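Local structure of GMP reductase (Trypanosoma brucei brucei, 6JIG) at residues 321-326 / 424-429; 315-320 / 396-401; 289-294 / 308-313. The protein probably catalyses the NADPH-dependent reductive deamination of GMP to IMP, balancing adenine and guanine nucleotides, and binds guanine nucleotides through its CBS domains as well. The protein carries 1 engineered substitution. One frame throughout, in Å; residues are numbered along the deposited sequence.

Interaction 1. Residues 321-326 / 424-429; sequences RLVAGA and SLVPEG. With 5GP (guanosine-5'-monophosphate), chain B.
Val323 carries this contact, reaching from the last part of the short helix 320-323 into the backbone of the loop 424-429. Its two methyls divide the work. CG1, anti to the backbone N (chi1 171°), faces Val426 and the carboxylate end of Glu428, while CG2 presses on the peptide carbonyl of Pro427, 3.1 Å from Val323 CG2 to Pro427 O. The contact buries that oxygen without a hydrogen-bond partner in the model. The branch-to-branch touch is Val323 CG1 on Val426 CG1 at 3.8 Å, and the two side chains run obliquely past one another; the short branched side chain of Val323 can thus put one methyl on Val426 and the other on the Pro427 carbonyl. Glu428 leaves its backbone to one side, yet its chain, extended beyond CG, carries the carboxylate alongside Val323, with Glu428 OE2 3.9 Å from Val323 CG1. The polar ends of that carboxylate are engaged by others: OE1 by Thr320 and OE2 by Ser453 of a second subunit. The methyl of Ala324 lies more loosely beside it, Ala324 CB 4.3 Å from Glu428 OE2. Meanwhile the Glu428 carbonyl O accepts a bent hydrogen bond from N1 of GMP, 3.0 Å long (134° at the hydrogen), so the loop reads the purine through its backbone. Gly429 suits its place because a side chain there would run into the base oxygen O6. Phe404 of helix 404-414 packs on Pro427, strand 431-435 follows the loop, and the second subunit borders the helix.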
loop_
_atom_site.group_PDB
_atom_site.type_symbol
_atom_site.label_atom_id
_atom_site.label_comp_id
_atom_site.label_asym_id
_atom_site.label_seq_id
_atom_site.Cartn_x
_atom_site.Cartn_y
_atom_site.Cartn_z
ATOM N N ARG A 321 -8.500 -28.868 3.098
ATOM C CA ARG A 321 -7.356 -28.961 3.987
ATOM C C ARG A 321 -7.491 -27.999 5.165
ATOM O O ARG A 321 -6.941 -28.267 6.237
ATOM C CB ARG A 321 -6.063 -28.714 3.188
ATOM C CG ARG A 321 -5.864 -29.752 2.069
ATOM C CD ARG A 321 -4.612 -29.520 1.222
ATOM N NE ARG A 321 -4.489 -30.489 0.129
ATOM C CZ ARG A 321 -3.435 -30.568 -0.680
ATOM N NH1 ARG A 321 -2.394 -29.742 -0.514
ATOM N NH2 ARG A 321 -3.419 -31.471 -1.649
ATOM N N LEU A 322 -8.237 -26.900 5.002
ATOM C CA LEU A 322 -8.432 -25.966 6.109
ATOM C C LEU A 322 -9.630 -26.320 6.975
ATOM O O LEU A 322 -9.617 -26.017 8.174
ATOM C CB LEU A 322 -8.607 -24.535 5.590
ATOM C CG LEU A 322 -7.483 -24.037 4.670
ATOM C CD1 LEU A 322 -7.718 -22.593 4.266
ATOM C CD2 LEU A 322 -6.128 -24.198 5.332
ATOM N N VAL A 323 -10.662 -26.938 6.405
ATOM C CA VAL A 323 -11.866 -27.260 7.167
ATOM C C VAL A 323 -11.751 -28.622 7.841
ATOM O O VAL A 323 -12.030 -28.765 9.034
ATOM C CB VAL A 323 -13.109 -27.185 6.256
ATOM C CG1 VAL A 323 -14.320 -27.728 6.983
ATOM C CG2 VAL A 323 -13.353 -25.750 5.819
ATOM N N ALA A 324 -11.343 -29.643 7.089
ATOM C CA ALA A 324 -11.175 -30.987 7.640
ATOM C C ALA A 324 -9.744 -31.297 8.060
ATOM O O ALA A 324 -9.537 -32.182 8.897
ATOM C CB ALA A 324 -11.624 -32.037 6.612
ATOM N N GLY A 325 -8.758 -30.613 7.487
ATOM C CA GLY A 325 -7.371 -30.870 7.824
ATOM C C GLY A 325 -6.730 -31.994 7.039
ATOM O O GLY A 325 -5.600 -32.388 7.364
ATOM N N ALA A 326 -7.410 -32.507 6.009
ATOM C CA ALA A 326 -7.023 -33.707 5.285
ATOM C C ALA A 326 -6.568 -33.371 3.871
ATOM O O ALA A 326 -7.032 -32.402 3.264
ATOM C CB ALA A 326 -8.192 -34.702 5.194
ATOM N N SER A 424 -27.290 -26.646 6.567
ATOM C CA SER A 424 -26.337 -27.346 7.422
ATOM C C SER A 424 -25.004 -27.560 6.706
ATOM O O SER A 424 -24.337 -28.577 6.908
ATOM C CB SER A 424 -26.908 -28.693 7.871
ATOM N N LEU A 425 -24.617 -26.590 5.879
ATOM C CA LEU A 425 -23.424 -26.707 5.044
ATOM C C LEU A 425 -22.208 -26.181 5.803
ATOM O O LEU A 425 -22.138 -24.994 6.136
ATOM C CB LEU A 425 -23.614 -25.947 3.732
ATOM N N VAL A 426 -21.257 -27.068 6.078
ATOM C CA VAL A 426 -19.921 -26.672 6.520
ATOM C C VAL A 426 -19.073 -26.572 5.255
ATOM O O VAL A 426 -18.608 -27.601 4.740
ATOM C CB VAL A 426 -19.340 -27.667 7.539
ATOM C CG1 VAL A 426 -17.974 -27.202 8.054
ATOM C CG2 VAL A 426 -20.314 -27.854 8.707
ATOM N N PRO A 427 -18.872 -25.372 4.709
ATOM C CA PRO A 427 -18.284 -25.261 3.368
ATOM C C PRO A 427 -16.837 -25.734 3.339
ATOM O O PRO A 427 -16.088 -25.565 4.304
ATOM C CB PRO A 427 -18.390 -23.761 3.058
ATOM C CG PRO A 427 -18.385 -23.103 4.402
ATOM C CD PRO A 427 -19.114 -24.052 5.321
ATOM N N GLU A 428 -16.456 -26.354 2.217
ATOM C CA GLU A 428 -15.071 -26.743 1.955
ATOM C C GLU A 428 -14.578 -26.183 0.623
ATOM O O GLU A 428 -13.597 -26.688 0.059
ATOM C CB GLU A 428 -14.917 -28.269 2.006
ATOM C CG GLU A 428 -15.514 -28.899 3.266
ATOM C CD GLU A 428 -14.842 -30.211 3.680
ATOM O OE1 GLU A 428 -13.920 -30.664 2.970
ATOM O OE2 GLU A 428 -15.242 -30.787 4.720
ATOM N N GLY A 429 -15.245 -25.140 0.120
ATOM C CA GLY A 429 -14.751 -24.372 -1.005
ATOM C C GLY A 429 -15.132 -22.913 -0.843
ATOM O O GLY A 429 -15.987 -22.557 -0.025
HETATM P P 5GP B . -8.066 -25.962 -9.950
HETATM O O1P 5GP B . -6.903 -25.743 -8.996
HETATM O O2P 5GP B . -9.062 -24.820 -9.963
HETATM O O3P 5GP B . -7.663 -26.449 -11.319
HETATM O "O5'" 5GP B . -8.780 -27.233 -9.297
HETATM C "C5'" 5GP B . -10.079 -27.664 -9.671
HETATM C "C4'" 5GP B . -10.481 -28.896 -8.886
HETATM O "O4'" 5GP B . -10.768 -28.526 -7.518
HETATM C "C3'" 5GP B . -11.759 -29.595 -9.332
HETATM O "O3'" 5GP B . -11.584 -30.405 -10.488
HETATM C "C2'" 5GP B . -12.184 -30.368 -8.071
HETATM O "O2'" 5GP B . -11.502 -31.610 -7.949
HETATM C "C1'" 5GP B . -11.660 -29.467 -6.950
HETATM N N9 5GP B . -12.732 -28.726 -6.275
HETATM C C8 5GP B . -13.656 -27.931 -6.836
HETATM N N7 5GP B . -14.432 -27.427 -5.842
HETATM C C5 5GP B . -13.954 -27.905 -4.667
HETATM C C6 5GP B . -14.317 -27.738 -3.337
HETATM O O6 5GP B . -15.275 -26.991 -3.052
HETATM N N1 5GP B . -13.628 -28.381 -2.380
HETATM C C2 5GP B . -12.594 -29.181 -2.678
HETATM N N2 5GP B . -11.917 -29.811 -1.692
HETATM N N3 5GP B . -12.204 -29.356 -3.964
HETATM C C4 5GP B . -12.880 -28.725 -4.952
#

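Interaction 2. Residues 315-320 / 396-401; sequences GSIAIT and KIIRGM. Engineered in segment 315-320: Ala318 (natural residue Cys). With K (potassium ion), chain D; 5GP (guanosine-5'-monophosphate), chain B.
Ile317 and Ile398 meet beside the bound GMP, CG2 of each 3.9 Å from the other, their side chains passing at a slant. Ile317 points its CB toward strand 393-399, and with CG1 lodged between the backbone N and the carbonyl carbon (chi1 57°) that branch lies against the strand's backbone, Ile317 CG1 3.8 Å from Arg399 C. The exact place of its CD1 is doubtful in the model. Glycine fits at Gly400, where a side chain would collide with the base oxygen O6. Ile398 CD1 reaches on to Ser316 OG.

Both segments hold the nucleotide. Ser316 grips the phosphate twice, its backbone N bonding O1P and its OG giving a 2.7 Å hydrogen bond to O2P. A small hydroxyl on a turn suits this, since main chain and side chain can serve one anion together. At the purine, N2 donates to Thr320 OG1, itself hydrogen-bonded to Glu428 OE1, and Met401 N donates to N7 at 3.1 Å in a fairly straight bond (165°). The methyl of Ala318, an engineered replacement of the natural cysteine at the predicted thioimidate position, sits 3.2 Å from CB to C2 of the base, the carbon that such an intermediate would involve.

A type I turn from Gly315 to Ala318, closed by Ala318 N to Gly315 O, positions these groups. The carbonyl oxygens of Gly315 and Ala318 each bind the potassium ion at 2.7 Å, alongside Gly313 and carbonyls of Glu482, Ser483 and Gly484 of a second subunit. Arg399 turns away to a salt bridge with Asp55. The loop 315-320 links barrel strand 307-310 to helix 320-323, strand 393-399 pairs antiparallel with strands 388-390 and 431-435, and backbone bonds from Ile317 and Gly400 to Val430 tie loop to strand.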
loop_
_atom_site.group_PDB
_atom_site.type_symbol
_atom_site.label_atom_id
_atom_site.label_comp_id
_atom_site.label_asym_id
_atom_site.label_seq_id
_atom_site.Cartn_x
_atom_site.Cartn_y
_atom_site.Cartn_z
ATOM N N GLY A 315 -7.166 -28.017 -5.002
ATOM C CA GLY A 315 -7.826 -27.126 -5.944
ATOM C C GLY A 315 -7.714 -25.663 -5.547
ATOM O O GLY A 315 -7.674 -25.313 -4.364
ATOM N N SER A 316 -7.667 -24.799 -6.567
ATOM C CA SER A 316 -7.538 -23.356 -6.357
ATOM C C SER A 316 -8.571 -22.821 -5.369
ATOM O O SER A 316 -8.248 -21.993 -4.509
ATOM C CB SER A 316 -7.674 -22.625 -7.694
ATOM O OG SER A 316 -8.972 -22.801 -8.238
ATOM N N ILE A 317 -9.821 -23.269 -5.486
ATOM C CA ILE A 317 -10.902 -22.775 -4.638
ATOM C C ILE A 317 -11.228 -23.747 -3.497
ATOM O O ILE A 317 -12.213 -23.553 -2.783
ATOM C CB ILE A 317 -12.153 -22.432 -5.475
ATOM C CG1 ILE A 317 -12.655 -23.628 -6.290
ATOM C CG2 ILE A 317 -11.825 -21.354 -6.498
ATOM C CD1 ILE A 317 -12.989 -24.840 -5.507
ATOM N N ALA A 318 -10.411 -24.783 -3.307
ATOM C CA ALA A 318 -10.665 -25.838 -2.333
ATOM C C ALA A 318 -10.048 -25.501 -0.980
ATOM O O ALA A 318 -8.910 -25.029 -0.910
ATOM C CB ALA A 318 -10.078 -27.159 -2.827
ATOM N N ILE A 319 -10.786 -25.793 0.099
ATOM C CA ILE A 319 -10.289 -25.548 1.454
ATOM C C ILE A 319 -10.611 -26.724 2.371
ATOM O O ILE A 319 -10.679 -26.571 3.599
ATOM C CB ILE A 319 -10.853 -24.239 2.042
ATOM C CG1 ILE A 319 -12.379 -24.245 2.013
ATOM C CG2 ILE A 319 -10.300 -23.021 1.296
ATOM C CD1 ILE A 319 -12.998 -23.076 2.745
ATOM N N THR A 320 -10.817 -27.901 1.773
ATOM C CA THR A 320 -10.855 -29.150 2.526
ATOM C C THR A 320 -9.700 -29.259 3.518
ATOM O O THR A 320 -9.874 -29.743 4.640
ATOM C CB THR A 320 -10.820 -30.323 1.545
ATOM O OG1 THR A 320 -12.036 -30.337 0.783
ATOM C CG2 THR A 320 -10.642 -31.649 2.256
ATOM N N LYS A 396 -14.664 -12.904 -14.119
ATOM C CA LYS A 396 -15.715 -13.909 -14.014
ATOM C C LYS A 396 -15.574 -14.630 -12.679
ATOM O O LYS A 396 -14.485 -14.704 -12.104
ATOM C CB LYS A 396 -15.661 -14.929 -15.169
ATOM C CG LYS A 396 -16.372 -14.491 -16.446
ATOM C CD LYS A 396 -16.623 -15.678 -17.384
ATOM C CE LYS A 396 -17.146 -15.216 -18.729
ATOM N NZ LYS A 396 -17.636 -16.357 -19.548
ATOM N N ILE A 397 -16.689 -15.167 -12.192
ATOM C CA ILE A 397 -16.706 -15.875 -10.917
ATOM C C ILE A 397 -16.100 -17.262 -11.088
ATOM O O ILE A 397 -16.341 -17.947 -12.092
ATOM C CB ILE A 397 -18.142 -15.962 -10.366
ATOM C CG1 ILE A 397 -18.682 -14.568 -10.039
ATOM C CG2 ILE A 397 -18.198 -16.859 -9.130
ATOM C CD1 ILE A 397 -17.813 -13.792 -9.073
ATOM N N ILE A 398 -15.290 -17.672 -10.112
ATOM C CA ILE A 398 -14.920 -19.069 -9.916
ATOM C C ILE A 398 -15.256 -19.425 -8.472
ATOM O O ILE A 398 -15.029 -18.622 -7.558
ATOM C CB ILE A 398 -13.429 -19.332 -10.236
ATOM C CG1 ILE A 398 -13.142 -20.837 -10.279
ATOM C CG2 ILE A 398 -12.497 -18.600 -9.246
ATOM C CD1 ILE A 398 -11.684 -21.164 -10.531
ATOM N N ARG A 399 -15.842 -20.603 -8.267
ATOM C CA ARG A 399 -16.307 -20.946 -6.932
ATOM C C ARG A 399 -16.213 -22.447 -6.702
ATOM O O ARG A 399 -16.403 -23.254 -7.620
ATOM C CB ARG A 399 -17.743 -20.454 -6.699
ATOM C CG ARG A 399 -18.800 -21.190 -7.498
ATOM C CD ARG A 399 -20.105 -20.432 -7.456
ATOM N NE ARG A 399 -21.161 -21.124 -8.187
ATOM C CZ ARG A 399 -22.342 -20.583 -8.460
ATOM N NH1 ARG A 399 -22.604 -19.344 -8.057
ATOM N NH2 ARG A 399 -23.258 -21.273 -9.132
ATOM N N GLY A 400 -15.923 -22.808 -5.454
ATOM C CA GLY A 400 -15.833 -24.208 -5.097
ATOM C C GLY A 400 -17.193 -24.877 -5.090
ATOM O O GLY A 400 -18.210 -24.270 -4.757
ATOM N N MET A 401 -17.199 -26.156 -5.479
ATOM C CA MET A 401 -18.420 -26.954 -5.493
ATOM C C MET A 401 -18.835 -27.424 -4.101
ATOM O O MET A 401 -19.949 -27.938 -3.945
ATOM C CB MET A 401 -18.245 -28.153 -6.431
ATOM C CG MET A 401 -18.000 -27.749 -7.894
ATOM S SD MET A 401 -19.467 -27.002 -8.676
ATOM C CE MET A 401 -20.280 -28.477 -9.316
HETATM K K K D . -6.491 -25.585 -1.982
HETATM P P 5GP B . -8.066 -25.962 -9.950
HETATM O O1P 5GP B . -6.903 -25.743 -8.996
HETATM O O2P 5GP B . -9.062 -24.820 -9.963
HETATM O O3P 5GP B . -7.663 -26.449 -11.319
HETATM O "O5'" 5GP B . -8.780 -27.233 -9.297
HETATM C "C5'" 5GP B . -10.079 -27.664 -9.671
HETATM C "C4'" 5GP B . -10.481 -28.896 -8.886
HETATM O "O4'" 5GP B . -10.768 -28.526 -7.518
HETATM C "C3'" 5GP B . -11.759 -29.595 -9.332
HETATM O "O3'" 5GP B . -11.584 -30.405 -10.488
HETATM C "C2'" 5GP B . -12.184 -30.368 -8.071
HETATM O "O2'" 5GP B . -11.502 -31.610 -7.949
HETATM C "C1'" 5GP B . -11.660 -29.467 -6.950
HETATM N N9 5GP B . -12.732 -28.726 -6.275
HETATM C C8 5GP B . -13.656 -27.931 -6.836
HETATM N N7 5GP B . -14.432 -27.427 -5.842
HETATM C C5 5GP B . -13.954 -27.905 -4.667
HETATM C C6 5GP B . -14.317 -27.738 -3.337
HETATM O O6 5GP B . -15.275 -26.991 -3.052
HETATM N N1 5GP B . -13.628 -28.381 -2.380
HETATM C C2 5GP B . -12.594 -29.181 -2.678
HETATM N N2 5GP B . -11.917 -29.811 -1.692
HETATM N N3 5GP B . -12.204 -29.356 -3.964
HETATM C C4 5GP B . -12.880 -28.725 -4.952
#

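Interaction 3. Residues 289-294 / 308-313; sequences GNIASA and LKIGVG. With K (potassium ion), chain D.
Asn290 joins the two segments through both ends of its amide. Its OD1 receives Lys309 NZ at 2.7 Å, the donor tilted 18° from the carbonyl plane, and its ND2 gives a hydrogen bond of 2.8 Å to Gly311 O, in the plane of both groups and on a lone pair of the carbonyl. ND2 also bonds Asp351, so the amide, which lines the GMP pocket, should resist flipping. Lys309 curls through its outer torsions to bring NZ there, and salt bridges to Asp259 and Asp351 hold it.

Between the backbones, Ile291 N donates to Lys309 O (3.1 Å) and Ile291 O accepts from Gly311 N (2.9 Å), the two bonds of a parallel bridge between Ile291 and Ile310. Gly311, at positive phi, has backbone angles that call for glycine; beyond it Gly313 O binds potassium.

The apolar side is tight: Ile291 CG1 lies 3.5 Å from Ile310 CD1, Leu308 CD1 touches Ile291 CD1, and Val312 CG2 packs 3.8 Å from Ala292 CB. Strands 285-291 and 307-310, neighbours in the TIM barrel, are joined by helix 294-302 in a beta-alpha-beta crossover; that helix covers Ile291, and helix 330-344 covers Ile310.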
loop_
_atom_site.group_PDB
_atom_site.type_symbol
_atom_site.label_atom_id
_atom_site.label_comp_id
_atom_site.label_asym_id
_atom_site.label_seq_id
_atom_site.Cartn_x
_atom_site.Cartn_y
_atom_site.Cartn_z
ATOM N N GLY A 289 -13.433 -40.828 -8.296
ATOM C CA GLY A 289 -12.521 -40.077 -7.445
ATOM C C GLY A 289 -13.353 -39.355 -6.406
ATOM O O GLY A 289 -14.581 -39.497 -6.368
ATOM N N ASN A 290 -12.688 -38.550 -5.566
ATOM C CA ASN A 290 -11.262 -38.237 -5.674
ATOM C C ASN A 290 -10.447 -38.948 -4.601
ATOM O O ASN A 290 -10.898 -39.105 -3.462
ATOM C CB ASN A 290 -11.044 -36.724 -5.560
ATOM C CG ASN A 290 -11.112 -36.029 -6.901
ATOM O OD1 ASN A 290 -11.803 -36.489 -7.809
ATOM N ND2 ASN A 290 -10.367 -34.934 -7.046
ATOM N N ILE A 291 -9.232 -39.358 -4.963
ATOM C CA ILE A 291 -8.423 -40.212 -4.112
ATOM C C ILE A 291 -7.014 -39.648 -4.080
ATOM O O ILE A 291 -6.632 -38.816 -4.901
ATOM C CB ILE A 291 -8.389 -41.676 -4.593
ATOM C CG1 ILE A 291 -7.771 -41.749 -5.979
ATOM C CG2 ILE A 291 -9.797 -42.305 -4.561
ATOM C CD1 ILE A 291 -7.307 -43.156 -6.358
ATOM N N ALA A 292 -6.234 -40.138 -3.129
ATOM C CA ALA A 292 -4.868 -39.620 -3.035
ATOM C C ALA A 292 -3.901 -40.625 -2.425
ATOM O O ALA A 292 -2.842 -40.200 -1.954
ATOM C CB ALA A 292 -4.847 -38.315 -2.223
ATOM N N SER A 293 -4.209 -41.921 -2.415
ATOM C CA SER A 293 -3.334 -42.927 -1.824
ATOM C C SER A 293 -3.329 -44.182 -2.682
ATOM O O SER A 293 -4.276 -44.455 -3.427
ATOM C CB SER A 293 -3.761 -43.299 -0.394
ATOM O OG SER A 293 -4.960 -44.066 -0.409
ATOM N N ALA A 294 -2.248 -44.958 -2.548
ATOM C CA ALA A 294 -2.159 -46.228 -3.257
ATOM C C ALA A 294 -3.283 -47.169 -2.846
ATOM O O ALA A 294 -3.869 -47.862 -3.691
ATOM C CB ALA A 294 -0.793 -46.865 -3.006
ATOM N N LEU A 308 -9.226 -43.180 -12.745
ATOM C CA LEU A 308 -9.162 -42.638 -11.388
ATOM C C LEU A 308 -8.908 -41.141 -11.445
ATOM O O LEU A 308 -8.144 -40.665 -12.291
ATOM C CB LEU A 308 -8.050 -43.294 -10.559
ATOM C CG LEU A 308 -8.160 -44.808 -10.427
ATOM C CD1 LEU A 308 -6.911 -45.400 -9.772
ATOM C CD2 LEU A 308 -9.402 -45.142 -9.626
ATOM N N LYS A 309 -9.556 -40.391 -10.559
ATOM C CA LYS A 309 -9.324 -38.953 -10.483
ATOM C C LYS A 309 -8.610 -38.675 -9.160
ATOM O O LYS A 309 -9.106 -39.048 -8.094
ATOM C CB LYS A 309 -10.627 -38.152 -10.611
ATOM C CG LYS A 309 -10.361 -36.648 -10.892
ATOM C CD LYS A 309 -11.392 -36.016 -11.848
ATOM C CE LYS A 309 -12.777 -35.907 -11.209
ATOM N NZ LYS A 309 -12.754 -35.099 -9.924
ATOM N N ILE A 310 -7.436 -38.050 -9.244
ATOM C CA ILE A 310 -6.502 -37.931 -8.126
ATOM C C ILE A 310 -6.526 -36.494 -7.642
ATOM O O ILE A 310 -6.297 -35.575 -8.435
ATOM C CB ILE A 310 -5.062 -38.296 -8.537
ATOM C CG1 ILE A 310 -5.004 -39.626 -9.289
ATOM C CG2 ILE A 310 -4.090 -38.205 -7.336
ATOM C CD1 ILE A 310 -5.660 -40.753 -8.607
ATOM N N GLY A 311 -6.770 -36.299 -6.344
ATOM C CA GLY A 311 -6.595 -34.984 -5.752
ATOM C C GLY A 311 -7.533 -34.758 -4.583
ATOM O O GLY A 311 -8.751 -34.731 -4.773
ATOM N N VAL A 312 -6.987 -34.611 -3.375
ATOM C CA VAL A 312 -7.778 -34.287 -2.184
ATOM C C VAL A 312 -7.247 -32.961 -1.645
ATOM O O VAL A 312 -6.167 -32.912 -1.045
ATOM C CB VAL A 312 -7.713 -35.401 -1.132
ATOM C CG1 VAL A 312 -8.513 -35.012 0.134
ATOM C CG2 VAL A 312 -8.261 -36.700 -1.709
ATOM N N GLY A 313 -7.953 -31.869 -1.936
ATOM C CA GLY A 313 -7.596 -30.573 -1.408
ATOM C C GLY A 313 -6.802 -29.561 -2.237
ATOM O O GLY A 313 -6.833 -28.374 -1.906
HETATM K K K D . -6.491 -25.585 -1.982
#

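Interaction 3 is buried in the barrel wall and depends on strand pairing, an amide-lysine bond and isoleucine packing. Interaction 2, also buried, has no hydrogen bond between its segments: hydrophobic contact joins them, and the nucleotide bridges them. Interaction 1 lies at the surface, a small contact of valine methyls with a carbonyl, a methyl and a carboxylate side chain. Segments 308-313, 315-320 and 321-326 follow one another in the chain, through the potassium-binding loop that holds Gly313, Gly315 and Ala318. Interactions 2 and 3 share the metal, while 1 and 2 share the GMP. Arg321 bonds to Val312 O, tying interaction 1 to 3, and Glu428 bonds to Thr320 and Ile319, tying 1 to 2. All three border the second subunit.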